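Local coordinates for heat shock protein, putative (Plasmodium falciparum, PDB 1Y6Z) that probably acts as an Hsp90-family chaperone that uses ATP to help client proteins fold, this chain being its middle domain, at residues B[31-39]-B[49-57]; B[197-208]-B[251-259]. All coordinates share one frame; numbering follows the deposited sequence.

Interactions 1 and 2 come one after the other along the chain and lie on opposite sides of its centre. Their centres are about 35 Å apart, and their nearest atoms about 18 Å, so they do not touch. Interaction 1 pairs the first two strands, 35-41 and 47-53, at one side of a five-stranded mixed sheet. Interaction 2 pairs strands 204-208 and 256-258 of a separate three-stranded parallel sheet near the C-terminal end of the modelled chain. Helices 121-141 and 145-164 follow the first sheet in sequence and pack on interaction 1. The two contacts thus belong to two different alpha/beta units of the Hsp90 middle domain.

Interaction 1: residues B[31-39]-B[49-57]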
# COMPACT_ATOMS: atom_id res chain seq x y z
N ASP B 31 -10.28 3.38 -27.92
CA ASP B 31 -8.91 3.58 -27.51
C ASP B 31 -8.51 2.45 -26.55
O ASP B 31 -9.35 1.93 -25.82
CB ASP B 31 -8.78 4.91 -26.76
CG ASP B 31 -9.42 6.09 -27.49
OD1 ASP B 31 -9.48 7.18 -26.87
OD2 ASP B 31 -9.89 5.94 -28.67
N ASP B 32 -7.23 2.10 -26.60
CA ASP B 32 -6.66 1.10 -25.68
C ASP B 32 -6.71 1.59 -24.23
O ASP B 32 -6.52 2.76 -23.97
CB ASP B 32 -5.23 0.86 -26.05
CG ASP B 32 -5.08 -0.07 -27.29
OD1 ASP B 32 -6.09 -0.57 -27.84
OD2 ASP B 32 -3.94 -0.39 -27.64
N PRO B 33 -6.90 0.66 -23.29
CA PRO B 33 -6.81 1.13 -21.91
C PRO B 33 -5.40 1.52 -21.52
O PRO B 33 -4.39 1.06 -22.11
CB PRO B 33 -7.32 -0.08 -21.07
CG PRO B 33 -7.25 -1.25 -21.95
CD PRO B 33 -7.19 -0.78 -23.40
N LEU B 34 -5.32 2.38 -20.53
CA LEU B 34 -4.07 2.82 -20.01
C LEU B 34 -3.41 1.73 -19.17
O LEU B 34 -2.16 1.64 -19.13
CB LEU B 34 -4.28 4.08 -19.18
CG LEU B 34 -3.96 5.43 -19.86
CD1 LEU B 34 -4.10 5.45 -21.37
CD2 LEU B 34 -4.66 6.60 -19.12
N ALA B 35 -4.25 0.95 -18.48
CA ALA B 35 -3.77 -0.14 -17.66
C ALA B 35 -4.93 -1.13 -17.36
O ALA B 35 -6.13 -0.83 -17.59
CB ALA B 35 -3.21 0.40 -16.39
N TYR B 36 -4.56 -2.29 -16.84
CA TYR B 36 -5.55 -3.26 -16.39
C TYR B 36 -4.93 -4.15 -15.34
O TYR B 36 -3.71 -4.27 -15.29
CB TYR B 36 -6.08 -4.14 -17.53
CG TYR B 36 -5.06 -5.04 -18.15
CD1 TYR B 36 -4.91 -6.38 -17.74
CD2 TYR B 36 -4.25 -4.58 -19.18
CE1 TYR B 36 -3.95 -7.20 -18.32
CE2 TYR B 36 -3.26 -5.42 -19.78
CZ TYR B 36 -3.14 -6.72 -19.34
OH TYR B 36 -2.18 -7.52 -19.92
N VAL B 37 -5.80 -4.82 -14.56
CA VAL B 37 -5.37 -5.91 -13.68
C VAL B 37 -6.48 -6.98 -13.67
O VAL B 37 -7.67 -6.63 -13.65
CB VAL B 37 -5.05 -5.39 -12.23
CG1 VAL B 37 -6.17 -4.61 -11.67
CG2 VAL B 37 -4.61 -6.54 -11.31
N HIS B 38 -6.06 -8.24 -13.71
CA HIS B 38 -6.97 -9.38 -13.69
C HIS B 38 -6.63 -10.09 -12.36
O HIS B 38 -5.48 -10.46 -12.15
CB HIS B 38 -6.65 -10.26 -14.89
CG HIS B 38 -7.46 -11.53 -14.95
ND1 HIS B 38 -7.20 -12.51 -15.88
CD2 HIS B 38 -8.54 -11.95 -14.25
CE1 HIS B 38 -8.06 -13.50 -15.72
NE2 HIS B 38 -8.89 -13.18 -14.75
N PHE B 39 -7.62 -10.18 -11.48
CA PHE B 39 -7.40 -10.92 -10.25
C PHE B 39 -8.53 -11.87 -9.94
O PHE B 39 -9.66 -11.74 -10.42
CB PHE B 39 -7.09 -9.95 -9.10
CG PHE B 39 -8.20 -9.03 -8.74
CD1 PHE B 39 -8.95 -9.25 -7.58
CD2 PHE B 39 -8.48 -7.91 -9.53
CE1 PHE B 39 -9.96 -8.39 -7.20
CE2 PHE B 39 -9.52 -7.03 -9.16
CZ PHE B 39 -10.25 -7.26 -7.98
N SER B 49 -12.05 -10.79 -11.31
CA SER B 49 -12.29 -9.43 -11.74
C SER B 49 -11.24 -9.04 -12.74
O SER B 49 -10.12 -9.52 -12.69
CB SER B 49 -12.33 -8.43 -10.58
OG SER B 49 -12.79 -7.12 -10.97
N ILE B 50 -11.65 -8.26 -13.73
CA ILE B 50 -10.64 -7.60 -14.58
C ILE B 50 -11.06 -6.15 -14.53
O ILE B 50 -12.24 -5.87 -14.80
CB ILE B 50 -10.62 -8.08 -16.07
CG1 ILE B 50 -10.56 -9.60 -16.18
CG2 ILE B 50 -9.42 -7.37 -16.80
CD1 ILE B 50 -10.61 -10.14 -17.62
N LEU B 51 -10.13 -5.23 -14.22
CA LEU B 51 -10.46 -3.86 -14.03
C LEU B 51 -9.54 -3.11 -15.00
O LEU B 51 -8.42 -3.46 -15.12
CB LEU B 51 -10.09 -3.45 -12.61
CG LEU B 51 -10.94 -4.05 -11.45
CD1 LEU B 51 -10.34 -3.38 -10.12
CD2 LEU B 51 -12.37 -3.66 -11.63
N TYR B 52 -10.08 -2.12 -15.72
CA TYR B 52 -9.36 -1.35 -16.73
C TYR B 52 -9.46 0.14 -16.38
O TYR B 52 -10.51 0.62 -15.98
CB TYR B 52 -10.05 -1.51 -18.07
CG TYR B 52 -9.95 -2.91 -18.68
CD1 TYR B 52 -10.91 -3.88 -18.42
CD2 TYR B 52 -8.88 -3.23 -19.52
CE1 TYR B 52 -10.84 -5.17 -19.00
CE2 TYR B 52 -8.78 -4.49 -20.08
CZ TYR B 52 -9.76 -5.46 -19.82
OH TYR B 52 -9.68 -6.71 -20.45
N ILE B 53 -8.38 0.86 -16.61
CA ILE B 53 -8.37 2.30 -16.67
C ILE B 53 -8.49 2.62 -18.14
O ILE B 53 -7.63 2.20 -18.96
CB ILE B 53 -7.07 2.86 -16.11
CG1 ILE B 53 -7.01 2.55 -14.61
CG2 ILE B 53 -6.98 4.40 -16.34
CD1 ILE B 53 -5.71 3.07 -14.00
N PRO B 54 -9.56 3.32 -18.51
CA PRO B 54 -9.78 3.64 -19.92
C PRO B 54 -8.68 4.52 -20.49
O PRO B 54 -8.03 5.22 -19.73
CB PRO B 54 -11.15 4.40 -19.89
CG PRO B 54 -11.83 3.80 -18.71
CD PRO B 54 -10.69 3.77 -17.69
N GLY B 55 -8.50 4.50 -21.81
CA GLY B 55 -7.58 5.42 -22.49
C GLY B 55 -7.98 6.89 -22.56
O GLY B 55 -7.12 7.75 -22.81
N SER B 56 -9.28 7.16 -22.39
CA SER B 56 -9.83 8.48 -22.52
C SER B 56 -11.11 8.51 -21.71
O SER B 56 -11.61 7.46 -21.28
CB SER B 56 -10.10 8.85 -24.00
OG SER B 56 -11.05 7.99 -24.58
N LEU B 57 -11.69 9.70 -21.52
CA LEU B 57 -12.89 9.80 -20.68
C LEU B 57 -14.05 8.98 -21.27
O LEU B 57 -14.37 9.15 -22.47
CB LEU B 57 -13.23 11.28 -20.49
CG LEU B 57 -14.17 11.78 -19.42
CD1 LEU B 57 -13.71 11.28 -17.99
CD2 LEU B 57 -14.27 13.33 -19.52
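Phe39 lays one ring face on Ser49, whose CB is 3.8 Å from the ring centroid. CG of Phe39 lies between its backbone N and carbonyl carbon (chi1 64°), which swings the ring across to the neighbouring strand. Leu51 CD1 meets the same ring at its edge, 3.9 Å from Phe39 CE2. Ser49 OG is hydrogen-bonded to Ile100 O of the next strand. On the other sheet face, Ile50 CG1 lies over the His38 ring, 4.0 Å from the centroid. Both ring nitrogens of His38 are bonded elsewhere, ND1 to Tyr19 OH and NE2 to Trp7 O, which fixes the ring's rotation. Tyr52 runs beside Pro33, with Tyr52 CD2 3.5 Å from Pro33 CG. Tyr36 meets Tyr52 CD2 mainly through its CB (3.6 Å); its ring leads away and stacks on Tyr19 of helix 16-27. Beyond the strands, Ser56 OG donates to Asp31 OD1 at 2.9 Å, from above the carboxylate plane. Leu34 N reaches Ile53 O at 2.8 Å, just before the regular pairing starts. From Ala35-Ile53 to Phe39-Ser49, hydrogen-bonded and non-hydrogen-bonded pairs take turns, as in any antiparallel ladder; with strands 35-41 and 47-53 joined directly, this is a beta hairpin at the side of the five-stranded sheet.

Interaction 2: residues B[197-208]-B[251-259]; sequences MKEDQKCIYYIS and YKGYEVLDV
Strands 204-208 and 256-258 run parallel, their axes 4.6 Å apart at closest and their directions 30° apart. They are two of the three strands of a parallel sheet, with 231-234 on the other side of 204-208 and helix 237-249 linking 231-234 to 256-258: a beta-alpha-beta crossover. The ladder runs Ile204 N to Glu255 O, Leu257 N to Ile204 O, Tyr206 N to Leu257 O and Val259 N to Tyr206 O. Tyr206 CG sits between its backbone N and carbonyl carbon (chi1 77°), which turns the ring over the neighbouring strand. One face then rests on Asp258 CA, 4.0 Å from the centroid, while Val256 CG1 approaches obliquely. Helix 237-249 packs against Tyr206 and Val256. On this same face Ile204 CD1 touches both Tyr254 CB (3.7 Å) and Val256 CG2. On the opposite face Leu257 lies alongside Tyr205 and puts CD2 3.5 Å from Cys203 SG. Farther back, Met197 SD makes an oblique Met-aromatic contact with the Tyr254 ring, 4.4 Å from its centroid. Lys202 O sits in that ring's plane, at its edge. One water accepts a hydrogen bond from Glu255 N and donates one to Lys202 O. Asp258 OD2 accepts from Asn260 N and from a second water, itself bonded by Ser208 N, at 2.7 Å from OD2.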
# COMPACT_ATOMS: atom_id res chain seq x y z
N MET B 197 11.36 20.56 1.11
CA MET B 197 11.04 21.56 2.15
C MET B 197 12.32 22.12 2.78
O MET B 197 13.28 21.41 3.00
CB MET B 197 10.14 20.99 3.26
CG MET B 197 8.66 20.66 2.86
SD MET B 197 7.62 19.99 4.16
CE MET B 197 7.25 21.40 5.15
N LYS B 198 12.33 23.41 3.04
CA LYS B 198 13.46 24.02 3.73
C LYS B 198 13.58 23.54 5.19
O LYS B 198 12.68 22.87 5.74
CB LYS B 198 13.37 25.54 3.64
CG LYS B 198 13.39 26.10 2.24
CD LYS B 198 14.68 25.75 1.50
CE LYS B 198 15.01 26.77 0.40
NZ LYS B 198 14.21 26.58 -0.85
N GLU B 199 14.69 23.91 5.82
CA GLU B 199 15.12 23.33 7.08
C GLU B 199 14.10 23.44 8.20
O GLU B 199 13.79 22.42 8.86
CB GLU B 199 16.46 23.95 7.51
CG GLU B 199 17.54 23.66 6.48
CD GLU B 199 18.77 23.00 7.09
OE1 GLU B 199 19.43 23.64 7.94
OE2 GLU B 199 19.09 21.84 6.68
N ASP B 200 13.62 24.67 8.41
CA ASP B 200 12.64 25.01 9.44
C ASP B 200 11.24 25.21 8.86
O ASP B 200 10.35 25.74 9.55
CB ASP B 200 13.08 26.30 10.16
CG ASP B 200 14.56 26.28 10.57
OD1 ASP B 200 15.08 25.20 10.91
OD2 ASP B 200 15.19 27.37 10.54
N GLN B 201 11.04 24.80 7.60
CA GLN B 201 9.69 24.82 6.98
C GLN B 201 8.93 23.66 7.54
O GLN B 201 9.40 22.54 7.49
CB GLN B 201 9.74 24.65 5.46
CG GLN B 201 8.31 24.74 4.82
CD GLN B 201 8.31 24.58 3.31
OE1 GLN B 201 9.36 24.53 2.69
NE2 GLN B 201 7.12 24.47 2.72
N LYS B 202 7.76 23.95 8.10
CA LYS B 202 6.95 22.91 8.76
C LYS B 202 5.67 22.54 7.99
O LYS B 202 5.07 21.50 8.25
CB LYS B 202 6.61 23.30 10.22
CG LYS B 202 5.66 24.50 10.41
CD LYS B 202 6.44 25.86 10.47
CE LYS B 202 5.56 27.09 10.79
NZ LYS B 202 4.38 27.31 9.86
N CYS B 203 5.29 23.39 7.03
CA CYS B 203 3.94 23.32 6.42
C CYS B 203 4.03 23.18 4.94
O CYS B 203 5.01 23.62 4.34
CB CYS B 203 3.18 24.64 6.65
SG CYS B 203 2.57 24.92 8.27
N ILE B 204 2.96 22.65 4.33
CA ILE B 204 2.85 22.63 2.88
C ILE B 204 1.94 23.79 2.58
O ILE B 204 0.84 23.86 3.14
CB ILE B 204 2.18 21.29 2.36
CG1 ILE B 204 3.02 20.06 2.74
CG2 ILE B 204 1.94 21.31 0.87
CD1 ILE B 204 2.20 18.77 2.70
N TYR B 205 2.36 24.69 1.70
CA TYR B 205 1.53 25.87 1.39
C TYR B 205 0.90 25.72 0.05
O TYR B 205 1.48 25.12 -0.82
CB TYR B 205 2.36 27.16 1.41
CG TYR B 205 2.92 27.43 2.79
CD1 TYR B 205 4.19 26.94 3.17
CD2 TYR B 205 2.17 28.13 3.73
CE1 TYR B 205 4.70 27.18 4.47
CE2 TYR B 205 2.65 28.38 5.01
CZ TYR B 205 3.91 27.91 5.37
OH TYR B 205 4.34 28.16 6.65
N TYR B 206 -0.30 26.28 -0.12
CA TYR B 206 -0.88 26.47 -1.44
C TYR B 206 -1.59 27.81 -1.60
O TYR B 206 -1.88 28.47 -0.62
CB TYR B 206 -1.84 25.32 -1.78
CG TYR B 206 -3.19 25.38 -1.11
CD1 TYR B 206 -4.28 25.95 -1.77
CD2 TYR B 206 -3.38 24.82 0.14
CE1 TYR B 206 -5.52 25.99 -1.17
CE2 TYR B 206 -4.63 24.87 0.76
CZ TYR B 206 -5.68 25.46 0.08
OH TYR B 206 -6.92 25.50 0.66
N ILE B 207 -1.87 28.19 -2.84
CA ILE B 207 -2.53 29.48 -3.15
C ILE B 207 -3.52 29.41 -4.32
O ILE B 207 -3.13 29.07 -5.45
CB ILE B 207 -1.50 30.62 -3.39
CG1 ILE B 207 -2.20 31.97 -3.61
CG2 ILE B 207 -0.53 30.32 -4.57
CD1 ILE B 207 -1.31 33.18 -3.29
N SER B 208 -4.79 29.76 -4.05
CA SER B 208 -5.77 29.96 -5.13
C SER B 208 -5.21 30.85 -6.26
O SER B 208 -4.85 32.03 -6.04
CB SER B 208 -7.07 30.56 -4.59
OG SER B 208 -7.72 29.68 -3.68
N TYR B 251 -1.58 15.95 5.73
CA TYR B 251 -1.03 15.01 4.77
C TYR B 251 0.25 14.47 5.34
O TYR B 251 1.26 15.18 5.41
CB TYR B 251 -0.76 15.64 3.39
CG TYR B 251 -0.10 14.64 2.44
CD1 TYR B 251 -0.83 13.55 1.89
CD2 TYR B 251 1.25 14.74 2.11
CE1 TYR B 251 -0.21 12.63 1.05
CE2 TYR B 251 1.87 13.81 1.26
CZ TYR B 251 1.10 12.75 0.75
OH TYR B 251 1.66 11.87 -0.08
N LYS B 252 0.19 13.20 5.73
CA LYS B 252 1.33 12.49 6.29
C LYS B 252 1.91 13.32 7.44
O LYS B 252 3.11 13.44 7.58
CB LYS B 252 2.40 12.12 5.23
CG LYS B 252 1.95 11.10 4.14
CD LYS B 252 3.11 10.59 3.26
CE LYS B 252 2.56 9.66 2.17
NZ LYS B 252 3.48 9.46 1.00
N GLY B 253 1.01 13.92 8.21
CA GLY B 253 1.35 14.64 9.45
C GLY B 253 1.63 16.12 9.27
O GLY B 253 1.85 16.83 10.25
N TYR B 254 1.64 16.58 8.01
CA TYR B 254 1.86 18.00 7.63
C TYR B 254 0.57 18.76 7.50
O TYR B 254 -0.38 18.29 6.91
CB TYR B 254 2.61 18.10 6.30
CG TYR B 254 3.99 17.56 6.38
CD1 TYR B 254 4.28 16.26 6.01
CD2 TYR B 254 5.03 18.34 6.88
CE1 TYR B 254 5.58 15.75 6.11
CE2 TYR B 254 6.32 17.86 6.97
CZ TYR B 254 6.59 16.56 6.60
OH TYR B 254 7.87 16.09 6.69
N GLU B 255 0.55 19.96 8.05
CA GLU B 255 -0.54 20.86 7.84
C GLU B 255 -0.40 21.43 6.44
O GLU B 255 0.71 21.56 5.94
CB GLU B 255 -0.54 21.93 8.92
CG GLU B 255 -1.29 21.45 10.14
CD GLU B 255 -0.98 22.25 11.36
OE1 GLU B 255 -0.64 21.61 12.39
OE2 GLU B 255 -1.07 23.51 11.28
N VAL B 256 -1.53 21.73 5.80
CA VAL B 256 -1.53 22.24 4.44
C VAL B 256 -2.24 23.59 4.40
O VAL B 256 -3.46 23.68 4.49
CB VAL B 256 -2.26 21.24 3.50
CG1 VAL B 256 -2.43 21.86 2.13
CG2 VAL B 256 -1.48 19.91 3.44
N LEU B 257 -1.47 24.66 4.28
CA LEU B 257 -2.04 25.97 4.53
C LEU B 257 -2.33 26.74 3.26
O LEU B 257 -1.50 26.80 2.34
CB LEU B 257 -1.05 26.76 5.41
CG LEU B 257 -1.20 26.65 6.93
CD1 LEU B 257 -1.56 25.27 7.50
CD2 LEU B 257 0.06 27.21 7.57
N ASP B 258 -3.53 27.32 3.21
CA ASP B 258 -3.85 28.29 2.19
C ASP B 258 -3.01 29.51 2.58
O ASP B 258 -2.95 29.84 3.77
CB ASP B 258 -5.35 28.64 2.23
CG ASP B 258 -5.80 29.49 1.03
OD1 ASP B 258 -7.00 29.44 0.69
OD2 ASP B 258 -4.99 30.21 0.44
N VAL B 259 -2.36 30.14 1.60
CA VAL B 259 -1.52 31.34 1.81
C VAL B 259 -2.36 32.53 2.31
O VAL B 259 -1.80 33.56 2.73
CB VAL B 259 -0.76 31.71 0.49
CG1 VAL B 259 -0.35 33.18 0.44
CG2 VAL B 259 0.44 30.81 0.28
O HOH W 1 3.00 20.80 9.62
O HOH W 2 -5.23 31.34 -1.99